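Local coordinates for fatty acid-binding protein homolog 1 (Echinococcus granulosus, PDB 1O8V) that binds long-chain fatty acids inside a beta-barrel and is implicated in the acquisition, storage and transport of lipids by the parasite, at residues Lys10-Glu15 with Thr129-Ala134; Asp78-Ala83 with Gln97-Lys102; Gly91-Glu96 with Ile106-Glu111; Pro39-Thr44 with Tyr51-Glu56. All blocks are in the same frame, centred on the assembly; numbering follows the deposited sequence. Where two conformers were deposited one is given.

Contact 1. Residues Lys10-Glu15 with Thr129-Ala134; sequences KMEKSE and TYSKVA. With PLM (palmitic acid), chain B.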
# COMPACT_ATOMS: atom_id res chain seq x y z
N LYS A 10 0.24 11.80 3.79
CA LYS A 10 -0.85 11.65 4.77
C LYS A 10 -2.15 11.28 4.06
O LYS A 10 -2.56 11.94 3.13
CB LYS A 10 -1.04 12.95 5.57
CG LYS A 10 -2.25 12.96 6.49
CD LYS A 10 -2.23 11.78 7.44
CE LYS A 10 -3.54 11.62 8.20
NZ LYS A 10 -3.30 10.87 9.45
N MET A 11 -2.82 10.22 4.49
CA MET A 11 -4.05 9.83 3.77
C MET A 11 -5.18 10.80 4.07
O MET A 11 -5.47 11.09 5.25
CB MET A 11 -4.48 8.39 4.10
CG MET A 11 -5.47 7.89 3.05
SD MET A 11 -6.32 6.38 3.50
CE MET A 11 -7.43 6.99 4.56
N GLU A 12 -5.79 11.31 3.01
CA GLU A 12 -6.88 12.27 3.08
C GLU A 12 -8.26 11.64 2.91
O GLU A 12 -9.20 12.01 3.63
CB GLU A 12 -6.68 13.34 1.99
CG GLU A 12 -5.41 14.17 2.18
CD GLU A 12 -5.54 15.24 3.26
OE1 GLU A 12 -6.65 15.38 3.85
OE2 GLU A 12 -4.54 15.95 3.49
N LYS A 13 -8.39 10.74 1.95
CA LYS A 13 -9.65 10.06 1.69
C LYS A 13 -9.40 8.64 1.22
O LYS A 13 -8.32 8.31 0.72
CB LYS A 13 -10.51 10.82 0.67
CG LYS A 13 -9.77 11.40 -0.45
CD LYS A 13 -10.60 12.39 -1.26
CE LYS A 13 -9.91 12.68 -2.58
NZ LYS A 13 -10.74 13.55 -3.48
N SER A 14 -10.42 7.83 1.38
CA SER A 14 -10.41 6.44 0.95
C SER A 14 -11.80 6.04 0.47
O SER A 14 -12.82 6.35 1.11
CB SER A 14 -9.96 5.56 2.12
OG SER A 14 -10.02 4.20 1.75
N GLU A 15 -11.87 5.35 -0.67
CA GLU A 15 -13.12 4.85 -1.18
C GLU A 15 -12.94 3.40 -1.56
O GLU A 15 -11.93 3.05 -2.16
CB GLU A 15 -13.56 5.67 -2.39
CG GLU A 15 -14.00 7.08 -2.02
CD GLU A 15 -14.26 8.00 -3.20
OE1 GLU A 15 -14.01 7.60 -4.37
OE2 GLU A 15 -14.72 9.15 -2.96
N THR A 129 -6.35 8.41 -1.37
CA THR A 129 -5.66 9.62 -1.80
C THR A 129 -4.91 10.24 -0.65
O THR A 129 -5.48 10.46 0.42
CB THR A 129 -6.69 10.60 -2.34
OG1 THR A 129 -7.44 9.98 -3.39
CG2 THR A 129 -6.02 11.82 -2.96
N TYR A 130 -3.64 10.55 -0.89
CA TYR A 130 -2.73 11.06 0.12
C TYR A 130 -2.21 12.43 -0.31
O TYR A 130 -2.10 12.70 -1.50
CB TYR A 130 -1.50 10.16 0.24
CG TYR A 130 -1.71 8.77 0.80
CD1 TYR A 130 -2.28 7.76 0.03
CD2 TYR A 130 -1.28 8.46 2.08
CE1 TYR A 130 -2.43 6.47 0.55
CE2 TYR A 130 -1.43 7.18 2.59
CZ TYR A 130 -2.01 6.20 1.84
OH TYR A 130 -2.12 4.96 2.42
N SER A 131 -1.89 13.27 0.67
CA SER A 131 -1.28 14.58 0.41
C SER A 131 0.16 14.55 0.91
O SER A 131 0.46 13.94 1.92
CB SER A 131 -2.08 15.66 1.13
OG SER A 131 -2.05 15.43 2.53
N LYS A 132 1.06 15.25 0.23
CA LYS A 132 2.44 15.32 0.62
C LYS A 132 2.62 16.18 1.89
O LYS A 132 2.08 17.29 1.99
CB LYS A 132 3.26 15.91 -0.54
CG LYS A 132 4.70 15.57 -0.45
CD LYS A 132 5.47 15.85 -1.75
CE LYS A 132 6.60 14.83 -1.96
NZ LYS A 132 7.34 14.44 -0.71
N VAL A 133 3.34 15.65 2.86
CA VAL A 133 3.63 16.37 4.10
C VAL A 133 4.99 17.03 3.98
O VAL A 133 5.16 18.23 4.28
CB VAL A 133 3.64 15.40 5.30
CG1 VAL A 133 3.98 16.16 6.59
CG2 VAL A 133 2.28 14.68 5.42
N ALA A 134 5.97 16.24 3.59
CA ALA A 134 7.32 16.71 3.33
C ALA A 134 8.01 15.83 2.29
O ALA A 134 7.60 14.67 2.13
CB ALA A 134 8.09 16.72 4.61
OXT ALA A 134 8.96 16.23 1.59
C1 PLM B . -2.32 1.99 0.62
O1 PLM B . -3.06 2.96 1.04
O2 PLM B . -1.03 2.23 0.48
C2 PLM B . -2.97 0.64 0.33
C3 PLM B . -2.32 -0.52 1.08
C4 PLM B . -3.18 -1.77 0.87
C5 PLM B . -2.51 -2.98 1.50
C6 PLM B . -3.24 -4.30 1.22
C7 PLM B . -4.66 -4.42 1.78
C8 PLM B . -4.62 -5.03 3.16
C9 PLM B . -5.95 -5.05 3.89
CA PLM B . -5.73 -4.95 5.38
CB PLM B . -6.50 -3.84 6.04
CC PLM B . -6.19 -3.66 7.53
CD PLM B . -6.23 -2.20 7.92
CE PLM B . -4.87 -1.52 8.03
CF PLM B . -5.04 -0.03 8.28
CG PLM B . -3.73 0.74 8.40
O HOH W 1 -9.51 8.46 -2.53
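Backbone hydrogen bonding sets the register between Lys10-Glu15 and Thr129-Ala134. Lys10 and Ser131 exchange two bonds, Lys10 N to Ser131 O and Ser131 N to Lys10 O, both 2.9 Å. On the other side of the Met11–Tyr130 pair the pattern changes: Thr129 O accepts from two consecutive amides, a short bond from Glu12 N (2.7 Å) and a longer one from Lys13 N (3.3 Å), while Thr129 N donates to Lys13 O. Two residues of one strand thus stand opposite the single Thr129, a classic beta bulge. It lies where strand 7-15 meets strand 124-132, the last strand of the chain, and so helps close the calycin barrel; the two short strand axes run antiparallel at 142°.

On the face turned to the ligand, Met11 packs on the Tyr130 ring. Met11 CB sits over one face, offset toward the rim, 3.9 Å from the centroid and 25° off the normal, a CH-pi contact. The sulfur Met11 SD approaches the same ring obliquely in a Met-aromatic contact. At the ring edge, in plane, Tyr130 OH donates to PLM O1 of the palmitate (2.6 Å); Arg108 and Arg128 also bond the ligand.

A polar side-chain contact is made by Ser131 OG, which, placed between its backbone N and carbonyl carbon (chi1 62°), donates to the anti lone pair of Glu12 OE2 over 2.7 Å.

On the opposite face from Tyr130, Lys13 and Thr129 run alongside each other and pack through their carbons, Lys13 CG against Thr129 CB, while Thr129 OG1 is hydrogen-bonded to Lys116 and to a water.

Contact 2. Residues Asp78-Ala83 with Gln97-Lys102; sequences DSREVA and QDDKTK. With PLM (palmitic acid), chain B.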
# COMPACT_ATOMS: atom_id res chain seq x y z
N ASP A 78 -3.31 -6.88 8.08
CA ASP A 78 -4.28 -7.82 8.65
C ASP A 78 -3.66 -9.21 8.91
O ASP A 78 -4.37 -10.15 9.22
CB ASP A 78 -5.52 -7.95 7.74
CG ASP A 78 -5.18 -8.49 6.40
OD1 ASP A 78 -4.31 -7.91 5.72
OD2 ASP A 78 -5.74 -9.50 5.94
N SER A 79 -2.35 -9.29 8.76
CA SER A 79 -1.51 -10.45 9.13
C SER A 79 -1.76 -11.66 8.20
O SER A 79 -2.05 -12.78 8.66
CB SER A 79 -1.70 -10.84 10.59
OG SER A 79 -0.68 -11.74 10.96
N ARG A 80 -1.77 -11.41 6.89
CA ARG A 80 -1.62 -12.45 5.89
C ARG A 80 -0.17 -12.44 5.45
O ARG A 80 0.41 -11.38 5.21
CB ARG A 80 -2.50 -12.21 4.66
CG ARG A 80 -3.95 -12.54 4.86
CD ARG A 80 -4.85 -12.12 3.67
NE ARG A 80 -4.90 -10.66 3.61
CZ ARG A 80 -4.44 -9.91 2.62
NH1 ARG A 80 -3.96 -10.45 1.52
NH2 ARG A 80 -4.44 -8.60 2.78
N GLU A 81 0.38 -13.63 5.28
CA GLU A 81 1.71 -13.82 4.69
C GLU A 81 1.55 -13.82 3.18
O GLU A 81 0.79 -14.60 2.63
CB GLU A 81 2.31 -15.16 5.14
CG GLU A 81 2.77 -15.17 6.59
CD GLU A 81 3.54 -16.42 6.98
OE1 GLU A 81 4.29 -16.97 6.13
OE2 GLU A 81 3.43 -16.85 8.15
N VAL A 82 2.22 -12.89 2.52
CA VAL A 82 2.10 -12.79 1.07
C VAL A 82 3.43 -12.76 0.37
O VAL A 82 4.43 -12.37 0.95
CB VAL A 82 1.26 -11.55 0.68
CG1 VAL A 82 -0.09 -11.61 1.35
CG2 VAL A 82 1.98 -10.25 1.02
N ALA A 83 3.43 -13.17 -0.89
CA ALA A 83 4.56 -13.00 -1.76
C ALA A 83 4.36 -11.72 -2.53
O ALA A 83 3.35 -11.57 -3.24
CB ALA A 83 4.68 -14.16 -2.70
N GLN A 97 0.60 -8.43 -4.30
CA GLN A 97 0.63 -9.22 -3.06
C GLN A 97 -0.19 -10.48 -3.27
O GLN A 97 -1.42 -10.42 -3.36
CB GLN A 97 0.01 -8.45 -1.89
CG GLN A 97 0.71 -7.16 -1.53
CD GLN A 97 -0.04 -6.38 -0.52
OE1 GLN A 97 -1.27 -6.29 -0.57
NE2 GLN A 97 0.70 -5.69 0.35
N ASP A 98 0.47 -11.63 -3.34
CA ASP A 98 -0.20 -12.91 -3.55
C ASP A 98 -0.30 -13.64 -2.21
O ASP A 98 0.71 -14.04 -1.63
CB ASP A 98 0.64 -13.74 -4.54
CG ASP A 98 0.14 -15.13 -4.71
OD1 ASP A 98 -1.04 -15.40 -4.39
OD2 ASP A 98 0.90 -16.00 -5.20
N ASP A 99 -1.53 -13.86 -1.74
CA ASP A 99 -1.76 -14.52 -0.47
C ASP A 99 -2.13 -16.00 -0.63
O ASP A 99 -2.43 -16.68 0.36
CB ASP A 99 -2.75 -13.74 0.41
CG ASP A 99 -4.18 -13.80 -0.09
OD1 ASP A 99 -4.57 -14.79 -0.71
OD2 ASP A 99 -4.98 -12.89 0.15
N LYS A 100 -2.10 -16.47 -1.88
CA LYS A 100 -2.37 -17.87 -2.30
C LYS A 100 -3.85 -18.14 -2.58
O LYS A 100 -4.19 -19.22 -3.13
CB LYS A 100 -1.81 -18.93 -1.34
CG LYS A 100 -0.35 -18.84 -1.03
CD LYS A 100 -0.00 -19.84 0.08
CE LYS A 100 1.49 -19.98 0.33
NZ LYS A 100 1.82 -19.82 1.79
N THR A 101 -4.72 -17.22 -2.19
CA THR A 101 -6.12 -17.26 -2.57
C THR A 101 -6.45 -16.12 -3.52
O THR A 101 -7.12 -16.33 -4.54
CB THR A 101 -7.03 -17.17 -1.35
OG1 THR A 101 -6.85 -18.35 -0.52
CG2 THR A 101 -8.52 -17.17 -1.74
N LYS A 102 -6.03 -14.90 -3.13
CA LYS A 102 -6.21 -13.69 -3.91
C LYS A 102 -4.88 -13.03 -4.19
O LYS A 102 -3.99 -13.06 -3.35
CB LYS A 102 -7.06 -12.69 -3.14
CG LYS A 102 -8.46 -13.14 -2.81
CD LYS A 102 -9.28 -13.40 -4.04
CE LYS A 102 -10.72 -13.74 -3.68
NZ LYS A 102 -11.50 -14.15 -4.89
C1 PLM B . -2.32 1.99 0.62
O1 PLM B . -3.06 2.96 1.04
O2 PLM B . -1.03 2.23 0.48
C2 PLM B . -2.97 0.64 0.33
C3 PLM B . -2.32 -0.52 1.08
C4 PLM B . -3.18 -1.77 0.87
C5 PLM B . -2.51 -2.98 1.50
C6 PLM B . -3.24 -4.30 1.22
C7 PLM B . -4.66 -4.42 1.78
C8 PLM B . -4.62 -5.03 3.16
C9 PLM B . -5.95 -5.05 3.89
CA PLM B . -5.73 -4.95 5.38
CB PLM B . -6.50 -3.84 6.04
CC PLM B . -6.19 -3.66 7.53
CD PLM B . -6.23 -2.20 7.92
CE PLM B . -4.87 -1.52 8.03
CF PLM B . -5.04 -0.03 8.28
CG PLM B . -3.73 0.74 8.40
O HOH W 2 -3.40 -7.69 0.20
O HOH W 3 -3.66 -10.65 -1.60
O HOH W 4 -1.65 -15.81 3.07
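Arg80 and Asp99 meet in a salt bridge, Arg80 NH1 to Asp99 OD2 at 3.0 Å, with a bent N-H...O angle of 134°. The guanidinium and carboxylate planes stand 83° apart, and the bond falls on the anti lone pair of OD2, which lies tilted out of the guanidinium plane. The other flank of the guanidinium grips Asp78 side-on: NE gives a straighter bond to the syn lone pair of Asp78 OD2 (2.7 Å), lying in the guanidinium plane, and NH2 reaches Asp78 OD1, which is also bonded to Thr76. The arginine's positive charge probably eases repulsion between the two carboxylates.

One water accepts from Arg80 NH2 and donates to Gln97 OE1 (2.7 Å); Gln97 NE2 is taken by Glu74. A further water accepts weakly from Arg80 NH1 and lies by Gln97 O and Lys102 O. Another joins the carbonyls Glu81 O and Asp99 O.

This is the open end of the beta hairpin formed by strands 81-89 and 92-98 in the fatty-acid-binding barrel. Its last pair is Ala83 with Asp98, joined by two backbone bonds. Past it, Asp98 OD1 accepts from Lys100 N and Asp99 OD1 from Thr101 N, each an Asx turn; Asp99 OD1 also takes Lys102 N, an Asx motif. Toward the ligand, Arg80 NH2 comes within 3.6 Å of PLM C8, while Gln97 OE1 approaches PLM C6 to 3.3 Å.

Contact 3. Residues Gly91-Glu96 with Ile106-Glu111; sequences GVMKHE and IERVVE. With PLM (palmitic acid), chain B.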
# COMPACT_ATOMS: atom_id res chain seq x y z
N GLY A 91 6.02 5.57 -14.56
CA GLY A 91 5.75 6.41 -13.41
C GLY A 91 4.92 5.77 -12.31
O GLY A 91 4.80 6.36 -11.25
N VAL A 92 4.39 4.57 -12.55
CA VAL A 92 3.42 3.94 -11.64
C VAL A 92 4.18 2.92 -10.80
O VAL A 92 4.85 2.02 -11.34
CB VAL A 92 2.25 3.23 -12.40
CG1 VAL A 92 1.24 2.61 -11.42
CG2 VAL A 92 1.52 4.18 -13.34
N MET A 93 4.09 3.06 -9.49
CA MET A 93 4.59 1.99 -8.65
C MET A 93 3.56 0.87 -8.69
O MET A 93 2.40 1.08 -8.35
CB MET A 93 4.82 2.48 -7.23
CG MET A 93 5.47 1.40 -6.37
SD MET A 93 5.42 1.59 -4.57
CE MET A 93 5.88 3.29 -4.45
N LYS A 94 4.01 -0.32 -9.08
CA LYS A 94 3.18 -1.51 -9.18
C LYS A 94 3.61 -2.46 -8.07
O LYS A 94 4.74 -2.94 -8.05
CB LYS A 94 3.32 -2.15 -10.56
CG LYS A 94 2.79 -1.28 -11.70
CD LYS A 94 3.22 -1.80 -13.04
CE LYS A 94 2.24 -2.81 -13.61
NZ LYS A 94 2.80 -3.38 -14.88
N HIS A 95 2.69 -2.78 -7.18
CA HIS A 95 2.96 -3.56 -6.00
C HIS A 95 1.91 -4.68 -5.95
O HIS A 95 0.75 -4.44 -5.69
CB HIS A 95 2.84 -2.62 -4.80
CG HIS A 95 3.07 -3.24 -3.46
ND1 HIS A 95 2.99 -2.50 -2.30
CD2 HIS A 95 3.38 -4.51 -3.06
CE1 HIS A 95 3.20 -3.28 -1.26
NE2 HIS A 95 3.46 -4.49 -1.69
N GLU A 96 2.33 -5.92 -6.24
CA GLU A 96 1.44 -7.07 -6.12
C GLU A 96 1.66 -7.82 -4.81
O GLU A 96 2.77 -7.86 -4.30
CB GLU A 96 1.60 -8.07 -7.26
CG GLU A 96 2.98 -8.72 -7.28
CD GLU A 96 3.18 -9.65 -8.46
OE1 GLU A 96 3.41 -9.20 -9.61
OE2 GLU A 96 3.13 -10.86 -8.20
N ILE A 106 -1.81 -3.26 -6.25
CA ILE A 106 -1.76 -1.87 -5.80
C ILE A 106 -0.99 -1.09 -6.86
O ILE A 106 0.04 -1.53 -7.36
CB ILE A 106 -1.05 -1.75 -4.42
CG1 ILE A 106 -1.68 -2.70 -3.41
CG2 ILE A 106 -1.07 -0.32 -3.94
CD1 ILE A 106 -0.84 -2.91 -2.16
N GLU A 107 -1.50 0.08 -7.23
CA GLU A 107 -0.80 1.00 -8.13
C GLU A 107 -0.72 2.33 -7.41
O GLU A 107 -1.75 2.82 -6.95
CB GLU A 107 -1.55 1.18 -9.47
CG GLU A 107 -1.77 -0.08 -10.31
CD GLU A 107 -2.90 0.05 -11.36
OE1 GLU A 107 -3.51 1.13 -11.51
OE2 GLU A 107 -3.20 -0.96 -12.07
N ARG A 108 0.46 2.90 -7.31
CA ARG A 108 0.62 4.23 -6.73
C ARG A 108 1.09 5.18 -7.80
O ARG A 108 2.02 4.87 -8.53
CB ARG A 108 1.62 4.20 -5.58
CG ARG A 108 1.12 3.37 -4.38
CD ARG A 108 2.07 3.27 -3.22
NE ARG A 108 1.47 2.51 -2.13
CZ ARG A 108 1.70 1.24 -1.89
NH1 ARG A 108 2.53 0.53 -2.62
NH2 ARG A 108 1.04 0.64 -0.92
N VAL A 109 0.44 6.32 -7.90
CA VAL A 109 0.86 7.38 -8.83
C VAL A 109 0.92 8.72 -8.12
O VAL A 109 0.12 8.97 -7.24
CB VAL A 109 -0.07 7.46 -10.02
CG1 VAL A 109 -0.15 6.11 -10.72
CG2 VAL A 109 -1.45 7.93 -9.62
N VAL A 110 1.87 9.55 -8.53
CA VAL A 110 2.06 10.85 -7.93
C VAL A 110 1.88 11.92 -9.01
O VAL A 110 2.44 11.84 -10.10
CB VAL A 110 3.44 10.97 -7.33
CG1 VAL A 110 3.82 12.45 -7.03
CG2 VAL A 110 3.54 10.13 -6.08
N GLU A 111 1.12 12.93 -8.64
CA GLU A 111 1.02 14.13 -9.46
C GLU A 111 1.06 15.30 -8.51
O GLU A 111 0.12 15.51 -7.73
CB GLU A 111 -0.26 14.15 -10.27
CG GLU A 111 -0.43 15.40 -11.15
CD GLU A 111 0.67 15.56 -12.19
OE1 GLU A 111 0.90 14.61 -12.96
OE2 GLU A 111 1.33 16.62 -12.21
C1 PLM B . -2.32 1.99 0.62
O1 PLM B . -3.06 2.96 1.04
O2 PLM B . -1.03 2.23 0.48
C2 PLM B . -2.97 0.64 0.33
C3 PLM B . -2.32 -0.52 1.08
C4 PLM B . -3.18 -1.77 0.87
C5 PLM B . -2.51 -2.98 1.50
C6 PLM B . -3.24 -4.30 1.22
C7 PLM B . -4.66 -4.42 1.78
C8 PLM B . -4.62 -5.03 3.16
C9 PLM B . -5.95 -5.05 3.89
CA PLM B . -5.73 -4.95 5.38
CB PLM B . -6.50 -3.84 6.04
CC PLM B . -6.19 -3.66 7.53
CD PLM B . -6.23 -2.20 7.92
CE PLM B . -4.87 -1.52 8.03
CF PLM B . -5.04 -0.03 8.28
CG PLM B . -3.73 0.74 8.40
O HOH W 5 3.20 8.65 -11.02
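An antiparallel strand pairing joins Gly91-Glu96 to Ile106-Glu111, neighbouring strands of a beta hairpin in the barrel wall, and its inward side chains help form the head-group site for palmitate. The short axes run 4.6 Å apart at 163°, with Met93–Arg108 and His95–Ile106 as hydrogen-bonded pairs.

Arg108 carries the inner face. Its chain is fully extended from CG to NE, bringing the guanidinium beside His95. There Arg108 NH1 donates to His95 ND1 over 3.1 Å, nearly straight at 171° and in the planes of both groups; a weak bond from NH1 to Met93 SD spans 3.6 Å. Arg108 NH2 donates in turn to PLM O2 (3.0 Å), so His95 is a second-shell residue that helps fix the guanidinium's rotation. Ile106 CG2 lies over the guanidinium centre, while Ile106 CD1 covers a face of the His95 ring, 4.1 Å from its centroid. On the outer side Val92 CG2 touches Val109 CG1 at 3.7 Å.

His95 NE2 is bonded to Glu74. Strand 81-89 borders strand 92-98, strand 114-121 borders strand 103-111, and Met53 of strand 50-56 packs against Met93, His95 and Arg108.

Contact 4. Residues Pro39-Thr44 with Tyr51-Glu56; sequences PNLIVT and YKMRSE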
# COMPACT_ATOMS: atom_id res chain seq x y z
N PRO A 39 -3.76 6.44 7.66
CA PRO A 39 -2.33 6.28 7.90
C PRO A 39 -1.49 7.31 7.20
O PRO A 39 -1.92 8.01 6.29
CB PRO A 39 -2.03 4.89 7.33
CG PRO A 39 -3.03 4.67 6.32
CD PRO A 39 -4.27 5.42 6.73
N ASN A 40 -0.24 7.38 7.66
CA ASN A 40 0.83 8.03 6.93
C ASN A 40 1.55 6.96 6.11
O ASN A 40 1.42 5.75 6.34
CB ASN A 40 1.81 8.71 7.88
CG ASN A 40 1.20 9.89 8.62
OD1 ASN A 40 0.36 10.62 8.09
ND2 ASN A 40 1.65 10.10 9.86
N LEU A 41 2.25 7.40 5.09
CA LEU A 41 3.11 6.53 4.33
C LEU A 41 4.43 7.26 4.21
O LEU A 41 4.47 8.39 3.73
CB LEU A 41 2.53 6.29 2.94
CG LEU A 41 3.43 5.56 1.97
CD1 LEU A 41 3.64 4.15 2.44
CD2 LEU A 41 2.84 5.54 0.58
N ILE A 42 5.50 6.62 4.67
CA ILE A 42 6.84 7.19 4.57
C ILE A 42 7.68 6.31 3.65
O ILE A 42 7.87 5.13 3.94
CB ILE A 42 7.50 7.29 5.96
CG1 ILE A 42 6.60 8.05 6.92
CG2 ILE A 42 8.84 7.99 5.84
CD1 ILE A 42 6.86 7.76 8.36
N VAL A 43 8.16 6.88 2.55
CA VAL A 43 8.96 6.14 1.58
C VAL A 43 10.40 6.69 1.61
O VAL A 43 10.60 7.90 1.42
CB VAL A 43 8.39 6.28 0.17
CG1 VAL A 43 9.08 5.31 -0.77
CG2 VAL A 43 6.87 6.05 0.16
N THR A 44 11.35 5.80 1.85
CA THR A 44 12.76 6.20 2.02
C THR A 44 13.69 5.42 1.10
O THR A 44 13.45 4.24 0.79
CB THR A 44 13.23 6.10 3.50
OG1 THR A 44 12.99 4.80 4.07
CG2 THR A 44 12.44 7.03 4.37
N TYR A 51 14.74 0.20 -0.83
CA TYR A 51 13.80 1.22 -0.40
C TYR A 51 13.01 0.67 0.78
O TYR A 51 12.90 -0.53 0.94
CB TYR A 51 12.80 1.56 -1.52
CG TYR A 51 13.49 2.17 -2.71
CD1 TYR A 51 13.97 1.38 -3.75
CD2 TYR A 51 13.73 3.53 -2.76
CE1 TYR A 51 14.64 1.95 -4.83
CE2 TYR A 51 14.40 4.11 -3.85
CZ TYR A 51 14.85 3.31 -4.86
OH TYR A 51 15.51 3.90 -5.92
N LYS A 52 12.46 1.56 1.59
CA LYS A 52 11.51 1.17 2.64
C LYS A 52 10.21 1.94 2.49
O LYS A 52 10.22 3.12 2.17
CB LYS A 52 12.12 1.45 4.02
CG LYS A 52 11.25 1.07 5.20
CD LYS A 52 11.84 1.58 6.51
CE LYS A 52 13.07 0.79 6.94
NZ LYS A 52 13.28 0.98 8.40
N MET A 53 9.08 1.26 2.69
CA MET A 53 7.80 1.93 2.92
C MET A 53 7.36 1.63 4.34
O MET A 53 7.33 0.47 4.74
CB MET A 53 6.72 1.44 1.95
CG MET A 53 6.90 1.94 0.56
SD MET A 53 5.45 1.55 -0.53
CE MET A 53 5.68 -0.22 -0.78
N ARG A 54 7.04 2.69 5.08
CA ARG A 54 6.55 2.61 6.46
C ARG A 54 5.16 3.25 6.54
O ARG A 54 4.93 4.31 5.96
CB ARG A 54 7.52 3.31 7.44
CG ARG A 54 7.07 3.31 8.91
CD ARG A 54 8.11 3.89 9.86
NE ARG A 54 9.20 2.95 10.20
CZ ARG A 54 10.35 3.33 10.78
NH1 ARG A 54 10.55 4.59 11.13
NH2 ARG A 54 11.31 2.45 11.04
N SER A 55 4.23 2.57 7.19
CA SER A 55 2.88 3.06 7.37
C SER A 55 2.61 3.15 8.86
O SER A 55 2.72 2.15 9.57
CB SER A 55 1.89 2.12 6.69
OG SER A 55 0.56 2.58 6.85
N GLU A 56 2.28 4.36 9.32
CA GLU A 56 2.02 4.66 10.73
C GLU A 56 0.55 4.99 10.91
O GLU A 56 0.00 5.81 10.19
CB GLU A 56 2.85 5.88 11.16
CG GLU A 56 4.37 5.69 11.11
CD GLU A 56 5.14 6.95 11.50
OE1 GLU A 56 4.65 8.06 11.22
OE2 GLU A 56 6.22 6.80 12.10
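Leu41 and Val43 meet Met53 from two directions on the inward face of this strand pair. Val43 and Met53 extend in the same direction as neighbours; with chi1 at -73°, Met53 CG comes alongside Val43 CG2, 4.1 Å away. Leu41 instead slants across, setting CD1 against Met53 CB, also at 4.1 Å. The thioether end of Met53 then runs on to pack on Arg108, a palmitate-binding residue. At the end of this face Pro39 CB rests 3.5 Å from Ser55 OG.

The backbones form the hairpin of strands 40-47 and 50-56 in the beta-barrel, with short axes at 162°. Ile42 and Arg54 exchange bonds, Ile42 N to Arg54 O at 2.7 Å and Arg54 N to Ile42 O at 2.8 Å, and Thr44 with Lys52 repeats the pattern. The ladder slackens toward Glu56, whose N reaches Asn40 O only weakly, over 3.4 Å. At the Tyr51 end of the ladder, the tyrosine turns its ring edge to the carbonyl oxygen of Thr44.

On the outward face, Thr44 and Lys52 stand abreast with Thr44 OG1 against Lys52 CB (3.5 Å). Ile42 lies aslant Glu56, its CD1 touching Glu56 OE1 at 3.6 Å, an apolar tip against a carboxylate. Lys52 and Arg54 carry their charged ends off the pair to a common partner, Glu63.

From the N terminus, strand 7-15 supplies the first half of contact 1, which closes only when strand 124-132 arrives at the end of the chain; this loop encloses the other three contacts. Within it, contact 4 closes first, as a hairpin, and finishes before contacts 2 and 3 begin. Those two cross: Asp78-Ala83 opens contact 2, Gly91-Glu96 opens contact 3, then Gln97-Lys102 and Ile106-Glu111 close them in turn, with strand 92-98 common to both. Contact 4 adjoins contact 1 through neighbouring strands 7-15 and 40-47 and touches contact 3 across the interior. Contacts 1 and 2 lie on opposite sides of the chain's centre, about 25 Å apart between centres; contacts 1, 2 and 3 all touch the palmitate.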